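Local coordinates for Mypaa.01249.c (Mycobacterium paratuberculosis, PDB 3RD5), which is of uncharacterised function but belongs to the short-chain dehydrogenase/reductase family and is therefore probably an oxidoreductase, at residues Glu65-Asp70 with Asp82-Ala87. Residues are numbered along the deposited sequence; the frame is centred on the assembly and turned at random.
Sequences EVRELD and DGVSGA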
loop_
_atom_site.group_PDB
_atom_site.type_symbol
_atom_site.label_atom_id
_atom_site.label_comp_id
_atom_site.label_asym_id
_atom_site.label_seq_id
_atom_site.Cartn_x
_atom_site.Cartn_y
_atom_site.Cartn_z
ATOM N N GLU A 65 -14.363 2.761 10.763
ATOM C CA GLU A 65 -15.251 3.590 9.950
ATOM C C GLU A 65 -15.025 3.293 8.485
ATOM O O GLU A 65 -13.906 3.101 8.094
ATOM C CB GLU A 65 -15.013 5.099 10.194
ATOM C CG GLU A 65 -15.944 6.009 9.373
ATOM C CD GLU A 65 -15.580 7.483 9.378
ATOM O OE1 GLU A 65 -14.618 7.893 10.070
ATOM O OE2 GLU A 65 -16.307 8.236 8.673
ATOM N N VAL A 66 -16.084 3.268 7.692
ATOM C CA VAL A 66 -15.979 3.059 6.245
ATOM C C VAL A 66 -16.271 4.362 5.490
ATOM O O VAL A 66 -17.295 5.033 5.737
ATOM C CB VAL A 66 -16.953 1.973 5.833
ATOM C CG1 VAL A 66 -17.025 1.827 4.324
ATOM C CG2 VAL A 66 -16.517 0.651 6.458
ATOM N N ARG A 67 -15.367 4.703 4.563
ATOM C CA ARG A 67 -15.541 5.864 3.669
ATOM C C ARG A 67 -15.291 5.425 2.238
ATOM O O ARG A 67 -14.547 4.474 1.974
ATOM C CB ARG A 67 -14.587 6.996 4.025
ATOM C CG ARG A 67 -14.762 7.569 5.407
ATOM C CD ARG A 67 -13.947 8.807 5.614
ATOM N NE ARG A 67 -13.982 9.195 7.029
ATOM C CZ ARG A 67 -13.205 10.119 7.580
ATOM N NH1 ARG A 67 -12.377 10.843 6.854
ATOM N NH2 ARG A 67 -13.264 10.311 8.893
ATOM N N GLU A 68 -15.877 6.158 1.306
ATOM C CA GLU A 68 -15.751 5.850 -0.119
ATOM C C GLU A 68 -14.445 6.341 -0.698
ATOM O O GLU A 68 -14.053 7.502 -0.502
ATOM C CB GLU A 68 -16.894 6.492 -0.915
ATOM C CG GLU A 68 -17.094 5.873 -2.279
ATOM C CD GLU A 68 -18.156 6.561 -3.091
ATOM O OE1 GLU A 68 -19.154 7.027 -2.505
ATOM O OE2 GLU A 68 -17.980 6.630 -4.330
ATOM N N LEU A 69 -13.787 5.440 -1.418
ATOM C CA LEU A 69 -12.576 5.741 -2.174
ATOM C C LEU A 69 -12.559 4.817 -3.379
ATOM O O LEU A 69 -12.577 3.585 -3.217
ATOM C CB LEU A 69 -11.322 5.535 -1.338
ATOM C CG LEU A 69 -9.975 5.540 -2.073
ATOM C CD1 LEU A 69 -9.772 6.938 -2.668
ATOM C CD2 LEU A 69 -8.843 5.137 -1.126
ATOM N N ASP A 70 -12.418 5.385 -4.586
ATOM C CA ASP A 70 -12.173 4.629 -5.792
ATOM C C ASP A 70 -10.777 4.964 -6.311
ATOM O O ASP A 70 -10.571 6.026 -6.914
ATOM C CB ASP A 70 -13.214 4.970 -6.861
ATOM C CG ASP A 70 -13.067 4.158 -8.120
ATOM O OD1 ASP A 70 -12.151 3.325 -8.207
ATOM O OD2 ASP A 70 -13.926 4.365 -9.061
ATOM N N ASP A 82 -9.281 14.929 0.890
ATOM C CA ASP A 82 -9.665 16.225 1.441
ATOM C C ASP A 82 -10.527 16.073 2.677
ATOM O O ASP A 82 -10.566 16.973 3.514
ATOM C CB ASP A 82 -10.385 17.040 0.377
ATOM C CG ASP A 82 -9.429 17.613 -0.678
ATOM O OD1 ASP A 82 -8.183 17.621 -0.484
ATOM O OD2 ASP A 82 -9.954 18.072 -1.718
ATOM N N GLY A 83 -11.213 14.941 2.805
ATOM C CA GLY A 83 -12.000 14.633 3.987
ATOM C C GLY A 83 -11.265 14.096 5.190
ATOM O O GLY A 83 -11.892 13.923 6.250
ATOM N N VAL A 84 -9.971 13.794 5.034
ATOM C CA VAL A 84 -9.166 13.295 6.158
ATOM C C VAL A 84 -8.465 14.468 6.818
ATOM O O VAL A 84 -7.540 15.062 6.234
ATOM C CB VAL A 84 -8.126 12.262 5.688
ATOM C CG1 VAL A 84 -7.304 11.760 6.869
ATOM C CG2 VAL A 84 -8.834 11.089 5.038
ATOM N N SER A 85 -8.894 14.820 8.025
ATOM C CA SER A 85 -8.280 15.968 8.699
ATOM C C SER A 85 -6.879 15.712 9.224
ATOM O O SER A 85 -6.079 16.638 9.377
ATOM C CB SER A 85 -9.163 16.463 9.846
ATOM O OG SER A 85 -9.420 15.416 10.736
ATOM N N GLY A 86 -6.562 14.446 9.488
ATOM C CA GLY A 86 -5.249 14.059 9.979
ATOM C C GLY A 86 -5.232 12.566 10.199
ATOM O O GLY A 86 -6.279 11.943 10.385
ATOM N N ALA A 87 -4.047 11.969 10.130
ATOM C CA ALA A 87 -3.883 10.556 10.466
ATOM C C ALA A 87 -2.478 10.311 10.961
ATOM O O ALA A 87 -1.558 11.107 10.716
ATOM C CB ALA A 87 -4.213 9.643 9.289
HETATM O O HOH W 1 -10.979 12.482 9.161
#
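The guanidinium of Arg-67 meets Gly-83 O and Val-84 CG2 obliquely, in the loop after helix 74-82, while at its edge, in plane, lie the carboxylate carbon of Glu-65 and a water. Arg-67 NH1 lies 3.2 Å from Gly-83 O. The water accepts from Arg-67 NH1 and, through a weak bond, from Ser-85 N, so it links the arginine to the loop backbone. Arg-67 CG stands anti to its carbonyl carbon (chi1 -62°), and from there a chain extended as far as NE, touching Phe-80, carries the guanidinium across from strand to loop. These residues frame a beta-alpha-beta crossover of the Rossmann fold: strand 63-68, at one edge of the sheet, leads into helix 74-82, and the loop beyond it to strand 87-92. Glu-65, two residues back, forms a side-on salt bridge with Arg-67, its two oxygens matching two N-H groups. Arg-67 NE reaches Glu-65 OE2 at 3.0 Å from above the carboxylate plane, with an N-H...O angle of 163°. Arg-67 NH2 meets Glu-65 OE1 on the syn side, tilted out of that plane. Gly-83, lacking a side chain, presents its carbonyl, and buried, apolar Val-84 brings CG2 within 4.0 Å of Arg-67 NH1.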